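Local coordinates for beta-glucanase (Podospora anserina, PDB 4LE4), which probably hydrolyses beta-glucans, including cellulose-like chains, as a fungal glycoside hydrolase of family GH131 that binds cellotriose, at residues L82-T87 / A203-G208; D17-S22 / Y30-H35; D6-D11 / G228-S233. All coordinates share one frame; numbering follows the deposited sequence.

Contact 1 of 3, residues L82-T87 / A203-G208; sequences LIPQTT and ADWHVG
L82 and V207 face each other as an antiparallel hydrogen-bonded pair: V207 N donates to L82 O at 2.8 Å, and L82 N returns a bond to V207 O. The chains part only at P84; before that, at I83, they are still close. I83 CA sends a C-H to W205 O; CB and CG1 lie against the same oxygen, CG1 at 3.7 Å from W205 O. The CG2 branch drops beside the backbone at A203, 3.8 Å from A203 C. CG1 stands anti to the carbonyl carbon (chi1 -67°), and the extended chain beyond it lays CD1 over one face of the H206 imidazole, 4.1 Å from the ring centroid: a CH-pi contact. E81 and E121 bond to the two nitrogens of H206 and fix the turn of the ring. P84, crossing W205 at about a right angle, sets CG at the indole edge, 3.9 Å from W205 CE3, and CD 3.1 Å from W205 O. The pairing lies in one sheet, next to the corner the chain turns at G208, consistent with the beta-sandwich of the concanavalin clan to which GH131 is assigned.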
loop_
_atom_site.group_PDB
_atom_site.type_symbol
_atom_site.label_atom_id
_atom_site.label_comp_id
_atom_site.label_asym_id
_atom_site.label_seq_id
_atom_site.Cartn_x
_atom_site.Cartn_y
_atom_site.Cartn_z
ATOM N N LEU A 82 -7.299 -3.833 1.382
ATOM C CA LEU A 82 -8.288 -3.506 0.374
ATOM C C LEU A 82 -7.680 -4.020 -0.936
ATOM O O LEU A 82 -6.472 -3.935 -1.126
ATOM C CB LEU A 82 -8.465 -1.972 0.239
ATOM C CG LEU A 82 -8.770 -1.250 1.557
ATOM C CD1 LEU A 82 -8.851 0.237 1.333
ATOM C CD2 LEU A 82 -10.065 -1.802 2.108
ATOM N N ILE A 83 -8.511 -4.552 -1.815
ATOM C CA ILE A 83 -8.038 -5.043 -3.106
ATOM C C ILE A 83 -8.802 -4.282 -4.198
ATOM O O ILE A 83 -10.006 -4.062 -4.081
ATOM C CB ILE A 83 -8.301 -6.580 -3.231
ATOM C CG1 ILE A 83 -7.408 -7.324 -2.225
ATOM C CG2 ILE A 83 -7.891 -7.130 -4.628
ATOM C CD1 ILE A 83 -7.769 -8.769 -2.100
ATOM N N PRO A 84 -8.099 -3.843 -5.264
ATOM C CA PRO A 84 -8.772 -3.121 -6.339
ATOM C C PRO A 84 -9.915 -3.958 -6.933
ATOM O O PRO A 84 -9.757 -5.168 -7.172
ATOM C CB PRO A 84 -7.659 -2.899 -7.375
ATOM C CG PRO A 84 -6.412 -2.867 -6.532
ATOM C CD PRO A 84 -6.672 -4.002 -5.549
ATOM N N GLN A 85 -11.063 -3.304 -7.142
ATOM C CA GLN A 85 -12.238 -3.941 -7.765
ATOM C C GLN A 85 -12.223 -3.277 -9.137
ATOM O O GLN A 85 -12.530 -2.089 -9.239
ATOM C CB GLN A 85 -13.542 -3.574 -7.051
ATOM C CG GLN A 85 -14.791 -4.093 -7.780
ATOM C CD GLN A 85 -14.732 -5.588 -7.957
ATOM O OE1 GLN A 85 -14.732 -6.338 -6.972
ATOM N NE2 GLN A 85 -14.662 -6.046 -9.217
ATOM N N THR A 86 -11.843 -4.037 -10.154
ATOM C CA THR A 86 -11.711 -3.509 -11.516
ATOM C C THR A 86 -11.754 -4.606 -12.600
ATOM O O THR A 86 -11.497 -5.789 -12.347
ATOM C CB THR A 86 -10.353 -2.739 -11.652
ATOM O OG1 THR A 86 -10.181 -2.237 -12.979
ATOM C CG2 THR A 86 -9.181 -3.669 -11.346
ATOM N N THR A 87 -12.081 -4.175 -13.817
ATOM C CA THR A 87 -12.106 -5.050 -14.973
ATOM C C THR A 87 -10.953 -4.615 -15.887
ATOM O O THR A 87 -10.712 -5.213 -16.924
ATOM C CB THR A 87 -13.437 -4.921 -15.769
ATOM O OG1 THR A 87 -13.574 -3.577 -16.242
ATOM C CG2 THR A 87 -14.630 -5.253 -14.884
ATOM N N ALA A 203 -6.567 -9.389 -9.469
ATOM C CA ALA A 203 -7.433 -9.192 -8.308
ATOM C C ALA A 203 -6.610 -9.728 -7.158
ATOM O O ALA A 203 -7.042 -10.615 -6.433
ATOM C CB ALA A 203 -8.705 -9.989 -8.444
ATOM N N ASP A 204 -5.413 -9.195 -6.996
ATOM C CA ASP A 204 -4.568 -9.686 -5.930
ATOM C C ASP A 204 -3.505 -8.716 -5.435
ATOM O O ASP A 204 -2.464 -9.140 -4.938
ATOM C CB ASP A 204 -3.904 -10.970 -6.374
ATOM C CG ASP A 204 -3.048 -10.770 -7.595
ATOM O OD1 ASP A 204 -3.022 -9.647 -8.130
ATOM O OD2 ASP A 204 -2.396 -11.742 -8.033
ATOM N N TRP A 205 -3.755 -7.423 -5.590
ATOM C CA TRP A 205 -2.820 -6.447 -5.056
ATOM C C TRP A 205 -3.485 -6.018 -3.752
ATOM O O TRP A 205 -4.611 -5.503 -3.751
ATOM C CB TRP A 205 -2.657 -5.243 -5.966
ATOM C CG TRP A 205 -1.633 -4.292 -5.432
ATOM C CD1 TRP A 205 -0.443 -4.608 -4.821
ATOM C CD2 TRP A 205 -1.689 -2.866 -5.478
ATOM N NE1 TRP A 205 0.248 -3.461 -4.487
ATOM C CE2 TRP A 205 -0.499 -2.378 -4.875
ATOM C CE3 TRP A 205 -2.626 -1.944 -5.971
ATOM C CZ2 TRP A 205 -0.229 -1.025 -4.749
ATOM C CZ3 TRP A 205 -2.342 -0.587 -5.849
ATOM C CH2 TRP A 205 -1.159 -0.146 -5.245
ATOM N N HIS A 206 -2.765 -6.194 -2.656
ATOM C CA HIS A 206 -3.295 -5.907 -1.332
ATOM C C HIS A 206 -2.841 -4.555 -0.827
ATOM O O HIS A 206 -1.716 -4.393 -0.385
ATOM C CB HIS A 206 -2.869 -7.009 -0.356
ATOM C CG HIS A 206 -3.434 -8.352 -0.686
ATOM N ND1 HIS A 206 -4.223 -9.060 0.192
ATOM C CD2 HIS A 206 -3.334 -9.114 -1.803
ATOM C CE1 HIS A 206 -4.593 -10.201 -0.372
ATOM N NE2 HIS A 206 -4.067 -10.255 -1.584
ATOM N N VAL A 207 -3.733 -3.584 -0.933
ATOM C CA VAL A 207 -3.485 -2.217 -0.489
ATOM C C VAL A 207 -3.814 -2.233 0.975
ATOM O O VAL A 207 -4.986 -2.222 1.387
ATOM C CB VAL A 207 -4.400 -1.221 -1.213
ATOM C CG1 VAL A 207 -4.180 0.223 -0.671
ATOM C CG2 VAL A 207 -4.116 -1.303 -2.698
ATOM N N GLY A 208 -2.763 -2.244 1.773
ATOM C CA GLY A 208 -2.967 -2.332 3.195
ATOM C C GLY A 208 -1.752 -2.957 3.822
ATOM O O GLY A 208 -0.673 -2.939 3.227
#

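Contact 2 of 3, residues D17-S22 / Y30-H35; sequences DLNKWS and YQYYIH
Y30 opens the strand by offering its CB to L18, whose CD2 branch comes within 3.9 Å of Y30 CB. Y30 O sits over the indole of W21, 3.5 Å from W21 CD1. The ring of Y30 runs off the other way, and its hydroxyl is bonded to G7 O. Q31 covers the same indole face with its CA and CB. Its CA stands above the five-membered ring, 3.5 Å from the centroid and 13° off the normal, a CH-pi contact, and its CB presses on the benzo part, 3.4 Å from W21 CZ2. The indole reaches the strand because W21 CG is anti to the backbone N (chi1 -174°). Both W21 NE1 and Q31 NE2 donate to Q85 OE1, which fixes the rotation of the indole and ties the amide to it. Y32 brings its backbone N over that face too, while its side chain turns to L18, whose CB is 4.1 Å from Y32 CG, and runs alongside the N19 amide. A water lies between the backbones, 2.6 Å from W21 O and 3.0 Å from Y32 O. Y33 then lies nearly parallel to the indole but offset so far along the plane that little of one ring lies above the other; Y33 CD1 is 3.8 Å from W21 CH2. The 3-10 segment running through 17-20 and W21 thus pack against strand 30-34 from the loop that follows strand 2-6, while strand 78-84 pairs with strand 30-34 through backbone bonds.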
loop_
_atom_site.group_PDB
_atom_site.type_symbol
_atom_site.label_atom_id
_atom_site.label_comp_id
_atom_site.label_asym_id
_atom_site.label_seq_id
_atom_site.Cartn_x
_atom_site.Cartn_y
_atom_site.Cartn_z
ATOM N N ASP A 17 -18.552 3.609 2.947
ATOM C CA ASP A 17 -18.899 3.242 1.591
ATOM C C ASP A 17 -18.262 1.915 1.172
ATOM O O ASP A 17 -18.682 1.317 0.192
ATOM C CB ASP A 17 -18.522 4.365 0.621
ATOM C CG ASP A 17 -19.331 5.652 0.875
ATOM O OD1 ASP A 17 -20.451 5.527 1.409
ATOM O OD2 ASP A 17 -18.872 6.778 0.547
ATOM N N LEU A 18 -17.255 1.458 1.928
ATOM C CA LEU A 18 -16.607 0.207 1.618
ATOM C C LEU A 18 -17.562 -0.923 1.865
ATOM O O LEU A 18 -17.430 -1.981 1.247
ATOM C CB LEU A 18 -15.350 -0.003 2.479
ATOM C CG LEU A 18 -14.160 0.884 2.096
ATOM C CD1 LEU A 18 -13.057 0.702 3.153
ATOM C CD2 LEU A 18 -13.648 0.532 0.714
ATOM N N ASN A 19 -18.518 -0.711 2.771
ATOM C CA ASN A 19 -19.502 -1.737 3.089
ATOM C C ASN A 19 -20.462 -1.998 1.935
ATOM O O ASN A 19 -21.219 -2.971 1.967
ATOM C CB ASN A 19 -20.319 -1.345 4.315
ATOM C CG ASN A 19 -19.541 -1.467 5.614
ATOM O OD1 ASN A 19 -19.755 -0.677 6.550
ATOM N ND2 ASN A 19 -18.662 -2.459 5.694
ATOM N N LYS A 20 -20.460 -1.137 0.921
ATOM C CA LYS A 20 -21.367 -1.370 -0.200
ATOM C C LYS A 20 -20.923 -2.565 -1.045
ATOM O O LYS A 20 -21.710 -3.148 -1.790
ATOM C CB LYS A 20 -21.454 -0.135 -1.088
ATOM C CG LYS A 20 -22.060 1.078 -0.412
ATOM C CD LYS A 20 -21.932 2.288 -1.338
ATOM C CE LYS A 20 -22.539 3.538 -0.721
ATOM N NZ LYS A 20 -22.535 4.658 -1.711
ATOM N N TRP A 21 -19.660 -2.942 -0.912
ATOM C CA TRP A 21 -19.123 -4.057 -1.682
ATOM C C TRP A 21 -19.414 -5.393 -1.021
ATOM O O TRP A 21 -19.378 -5.500 0.201
ATOM C CB TRP A 21 -17.614 -3.904 -1.820
ATOM C CG TRP A 21 -16.993 -4.929 -2.712
ATOM C CD1 TRP A 21 -16.710 -4.791 -4.037
ATOM C CD2 TRP A 21 -16.556 -6.244 -2.342
ATOM N NE1 TRP A 21 -16.127 -5.930 -4.513
ATOM C CE2 TRP A 21 -16.017 -6.840 -3.501
ATOM C CE3 TRP A 21 -16.566 -6.974 -1.146
ATOM C CZ2 TRP A 21 -15.487 -8.138 -3.505
ATOM C CZ3 TRP A 21 -16.042 -8.264 -1.149
ATOM C CH2 TRP A 21 -15.510 -8.830 -2.324
ATOM N N SER A 22 -19.702 -6.403 -1.845
ATOM C CA SER A 22 -19.951 -7.770 -1.372
ATOM C C SER A 22 -19.654 -8.700 -2.529
ATOM O O SER A 22 -19.626 -8.274 -3.682
ATOM C CB SER A 22 -21.412 -7.971 -0.940
ATOM O OG SER A 22 -22.255 -7.994 -2.073
ATOM N N TYR A 30 -13.107 -0.804 -4.501
ATOM C CA TYR A 30 -12.363 -1.728 -3.645
ATOM C C TYR A 30 -13.126 -2.910 -3.103
ATOM O O TYR A 30 -14.252 -2.768 -2.632
ATOM C CB TYR A 30 -11.827 -0.991 -2.409
ATOM C CG TYR A 30 -10.609 -0.100 -2.604
ATOM C CD1 TYR A 30 -9.342 -0.649 -2.833
ATOM C CD2 TYR A 30 -10.718 1.285 -2.501
ATOM C CE1 TYR A 30 -8.214 0.173 -2.939
ATOM C CE2 TYR A 30 -9.603 2.123 -2.616
ATOM C CZ TYR A 30 -8.351 1.553 -2.829
ATOM O OH TYR A 30 -7.246 2.356 -2.889
ATOM N N GLN A 31 -12.487 -4.077 -3.116
ATOM C CA GLN A 31 -13.085 -5.241 -2.506
ATOM C C GLN A 31 -12.701 -5.109 -1.014
ATOM O O GLN A 31 -11.516 -4.887 -0.664
ATOM C CB GLN A 31 -12.482 -6.535 -3.058
ATOM C CG GLN A 31 -12.407 -6.596 -4.563
ATOM C CD GLN A 31 -12.071 -7.995 -5.047
ATOM O OE1 GLN A 31 -11.317 -8.722 -4.398
ATOM N NE2 GLN A 31 -12.625 -8.376 -6.210
ATOM N N TYR A 32 -13.679 -5.269 -0.140
ATOM C CA TYR A 32 -13.432 -5.161 1.285
ATOM C C TYR A 32 -13.865 -6.445 1.990
ATOM O O TYR A 32 -15.059 -6.686 2.205
ATOM C CB TYR A 32 -14.179 -3.935 1.826
ATOM C CG TYR A 32 -13.948 -3.729 3.306
ATOM C CD1 TYR A 32 -12.667 -3.527 3.799
ATOM C CD2 TYR A 32 -15.002 -3.808 4.204
ATOM C CE1 TYR A 32 -12.428 -3.416 5.187
ATOM C CE2 TYR A 32 -14.777 -3.689 5.593
ATOM C CZ TYR A 32 -13.493 -3.501 6.061
ATOM O OH TYR A 32 -13.252 -3.421 7.414
ATOM N N TYR A 33 -12.891 -7.319 2.283
ATOM C CA TYR A 33 -13.201 -8.559 2.980
ATOM C C TYR A 33 -12.066 -9.078 3.852
ATOM O O TYR A 33 -12.329 -9.852 4.765
ATOM C CB TYR A 33 -13.673 -9.656 2.014
ATOM C CG TYR A 33 -12.619 -10.138 1.034
ATOM C CD1 TYR A 33 -12.444 -9.502 -0.191
ATOM C CD2 TYR A 33 -11.837 -11.256 1.315
ATOM C CE1 TYR A 33 -11.536 -9.960 -1.125
ATOM C CE2 TYR A 33 -10.912 -11.729 0.395
ATOM C CZ TYR A 33 -10.764 -11.077 -0.829
ATOM O OH TYR A 33 -9.823 -11.508 -1.742
ATOM N N ILE A 34 -10.829 -8.627 3.607
ATOM C CA ILE A 34 -9.677 -9.064 4.414
ATOM C C ILE A 34 -9.540 -8.098 5.589
ATOM O O ILE A 34 -8.835 -7.086 5.530
ATOM C CB ILE A 34 -8.389 -9.098 3.566
ATOM C CG1 ILE A 34 -8.639 -10.036 2.368
ATOM C CG2 ILE A 34 -7.165 -9.581 4.407
ATOM C CD1 ILE A 34 -7.467 -10.160 1.398
ATOM N N HIS A 35 -10.263 -8.423 6.651
ATOM C CA HIS A 35 -10.278 -7.601 7.854
ATOM C C HIS A 35 -10.776 -8.482 8.990
ATOM O O HIS A 35 -11.277 -9.587 8.757
ATOM C CB HIS A 35 -11.229 -6.392 7.670
ATOM C CG HIS A 35 -12.635 -6.765 7.291
ATOM N ND1 HIS A 35 -13.536 -7.302 8.189
ATOM C CD2 HIS A 35 -13.294 -6.679 6.108
ATOM C CE1 HIS A 35 -14.686 -7.529 7.579
ATOM N NE2 HIS A 35 -14.565 -7.159 6.313
HETATM O O HOH W 1 -17.724 -5.233 2.251
#

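Contact 3 of 3, residues D6-D11 / G228-S233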
loop_
_atom_site.group_PDB
_atom_site.type_symbol
_atom_site.label_atom_id
_atom_site.label_comp_id
_atom_site.label_asym_id
_atom_site.label_seq_id
_atom_site.Cartn_x
_atom_site.Cartn_y
_atom_site.Cartn_z
ATOM N N ASP A 6 -8.713 3.842 -10.261
ATOM C CA ASP A 6 -8.521 4.915 -9.292
ATOM C C ASP A 6 -8.904 4.467 -7.878
ATOM O O ASP A 6 -10.078 4.174 -7.587
ATOM C CB ASP A 6 -9.384 6.112 -9.692
ATOM C CG ASP A 6 -8.899 7.406 -9.096
ATOM O OD1 ASP A 6 -8.373 7.370 -7.955
ATOM O OD2 ASP A 6 -9.071 8.471 -9.753
ATOM N N GLY A 7 -7.914 4.450 -6.982
ATOM C CA GLY A 7 -8.213 4.032 -5.635
ATOM C C GLY A 7 -8.019 5.173 -4.666
ATOM O O GLY A 7 -7.744 4.935 -3.498
ATOM N N ARG A 8 -8.212 6.404 -5.128
ATOM C CA ARG A 8 -8.005 7.544 -4.261
ATOM C C ARG A 8 -9.151 7.947 -3.343
ATOM O O ARG A 8 -9.011 8.906 -2.611
ATOM C CB ARG A 8 -7.528 8.720 -5.100
ATOM C CG ARG A 8 -6.110 8.447 -5.591
ATOM C CD ARG A 8 -5.613 9.482 -6.526
ATOM N NE ARG A 8 -6.369 9.581 -7.773
ATOM C CZ ARG A 8 -6.102 10.480 -8.712
ATOM N NH1 ARG A 8 -6.820 10.518 -9.832
ATOM N NH2 ARG A 8 -5.121 11.357 -8.528
ATOM N N PHE A 9 -10.254 7.187 -3.411
ATOM C CA PHE A 9 -11.472 7.332 -2.597
ATOM C C PHE A 9 -12.263 8.610 -2.927
ATOM O O PHE A 9 -13.190 8.957 -2.201
ATOM C CB PHE A 9 -11.116 7.372 -1.102
ATOM C CG PHE A 9 -10.251 6.216 -0.619
ATOM C CD1 PHE A 9 -10.794 4.965 -0.409
ATOM C CD2 PHE A 9 -8.901 6.413 -0.338
ATOM C CE1 PHE A 9 -10.005 3.904 0.083
ATOM C CE2 PHE A 9 -8.107 5.354 0.155
ATOM C CZ PHE A 9 -8.673 4.108 0.360
ATOM N N ASN A 10 -11.920 9.271 -4.028
ATOM C CA ASN A 10 -12.551 10.546 -4.369
ATOM C C ASN A 10 -14.066 10.575 -4.502
ATOM O O ASN A 10 -14.662 11.639 -4.307
ATOM C CB ASN A 10 -11.907 11.157 -5.617
ATOM C CG ASN A 10 -10.526 11.696 -5.350
ATOM O OD1 ASN A 10 -10.187 12.077 -4.218
ATOM N ND2 ASN A 10 -9.728 11.776 -6.394
ATOM N N ASP A 11 -14.681 9.438 -4.808
ATOM C CA ASP A 11 -16.134 9.375 -4.907
ATOM C C ASP A 11 -16.782 8.829 -3.630
ATOM O O ASP A 11 -17.983 8.567 -3.602
ATOM C CB ASP A 11 -16.555 8.532 -6.115
ATOM C CG ASP A 11 -16.407 9.284 -7.432
ATOM O OD1 ASP A 11 -15.962 10.451 -7.421
ATOM O OD2 ASP A 11 -16.744 8.711 -8.502
ATOM N N GLY A 228 -3.308 8.765 -2.650
ATOM C CA GLY A 228 -2.776 8.635 -3.990
ATOM C C GLY A 228 -2.606 7.224 -4.514
ATOM O O GLY A 228 -1.681 6.965 -5.255
ATOM N N VAL A 229 -3.504 6.333 -4.163
ATOM C CA VAL A 229 -3.426 4.961 -4.646
ATOM C C VAL A 229 -4.156 4.855 -5.995
ATOM O O VAL A 229 -5.338 5.121 -6.057
ATOM C CB VAL A 229 -4.127 4.014 -3.670
ATOM C CG1 VAL A 229 -4.034 2.557 -4.200
ATOM C CG2 VAL A 229 -3.478 4.143 -2.242
ATOM N N TYR A 230 -3.453 4.494 -7.058
ATOM C CA TYR A 230 -4.079 4.328 -8.379
ATOM C C TYR A 230 -3.135 3.556 -9.299
ATOM O O TYR A 230 -1.948 3.377 -9.008
ATOM C CB TYR A 230 -4.481 5.694 -8.998
ATOM C CG TYR A 230 -3.339 6.617 -9.404
ATOM C CD1 TYR A 230 -2.922 6.688 -10.739
ATOM C CD2 TYR A 230 -2.694 7.440 -8.465
ATOM C CE1 TYR A 230 -1.891 7.557 -11.135
ATOM C CE2 TYR A 230 -1.661 8.307 -8.854
ATOM C CZ TYR A 230 -1.276 8.353 -10.197
ATOM O OH TYR A 230 -0.295 9.215 -10.607
ATOM N N ILE A 231 -3.677 3.065 -10.399
ATOM C CA ILE A 231 -2.897 2.278 -11.344
ATOM C C ILE A 231 -3.040 2.900 -12.723
ATOM O O ILE A 231 -4.153 3.180 -13.160
ATOM C CB ILE A 231 -3.405 0.841 -11.399
ATOM C CG1 ILE A 231 -3.207 0.153 -10.031
ATOM C CG2 ILE A 231 -2.631 0.091 -12.487
ATOM C CD1 ILE A 231 -4.036 -1.168 -9.868
ATOM N N GLU A 232 -1.920 3.110 -13.406
ATOM C CA GLU A 232 -1.974 3.734 -14.723
ATOM C C GLU A 232 -1.092 2.984 -15.728
ATOM O O GLU A 232 -0.217 2.196 -15.350
ATOM C CB GLU A 232 -1.562 5.213 -14.596
ATOM C CG GLU A 232 -0.113 5.476 -14.766
ATOM C CD GLU A 232 0.325 6.894 -14.420
ATOM O OE1 GLU A 232 -0.341 7.875 -14.791
ATOM O OE2 GLU A 232 1.381 7.021 -13.784
ATOM N N SER A 233 -1.350 3.198 -17.015
ATOM C CA SER A 233 -0.539 2.540 -18.031
ATOM C C SER A 233 -0.074 3.578 -19.020
ATOM O O SER A 233 -0.538 4.719 -18.985
ATOM C CB SER A 233 -1.339 1.480 -18.781
ATOM O OG SER A 233 -2.455 2.083 -19.406
HETATM O O HOH W 2 -5.581 6.476 -2.108
HETATM O O HOH W 3 -6.458 9.100 -1.353
#
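D6 and Y230 form an antiparallel non-hydrogen-bonded pair, Y230 CB lying 4.1 Å from D6 CA, and beyond it the chain runs on as a loop still lying against strand 222-233. G7 N gives V229 O a weak bond, bent to 130°. R8 CG comes to 3.4 Å from V229 O; the chain then runs extended and bends at chi3 (-63°), carrying the guanidinium back beside Y230. There R8 CZ stands over the tyrosine ring, 5.0 Å from its centroid, in a cation-pi contact with the two planes 35° apart. Y230 CG sits between its backbone N and carbonyl carbon, which sets the ring beside the R8 chain. The guanidinium is held side-on by D6: R8 NE donates to D6 OD1 and R8 NH1 to D6 OD2, each carboxylate oxygen close to the guanidinium plane, though both nitrogens come in tilted from the carboxylate plane. D6 OD1 also takes R8 N at 3.0 Å, so one oxygen has two donors. Replacing R8 by alanine is likely to leave the D6 carboxylate without its positive partner and the face of Y230 without its cation. Two waters join the backbones, one bonded to G7 O and 2.9 Å from V229 N, the other linking R8 O weakly to G228 N. D6 accepting from R8 N makes an Asx turn, where strand 2-6 ends beside strand 222-233 in one sheet of the beta-sandwich.

All three contacts are largely buried, contact 1 nearest the centre of the chain and contact 2, with its exposed N19, farthest from it. Contacts 1 and 2 share a sheet, since strands 78-84 and 30-34 are neighbours, joined through the backbones of I83 and Q31. Contact 3 belongs to the other sheet, and its V229 packs on W205 and V207 of contact 1, so the two sheets meet there through apolar side chains. Contacts 2 and 3 touch as well, Y30 reaching the loop at G7 and F9. The chemistry differs accordingly: paired backbone bonds in contact 1, an indole laid on a strand in contact 2, a salt bridge and cation-pi contact in contact 3.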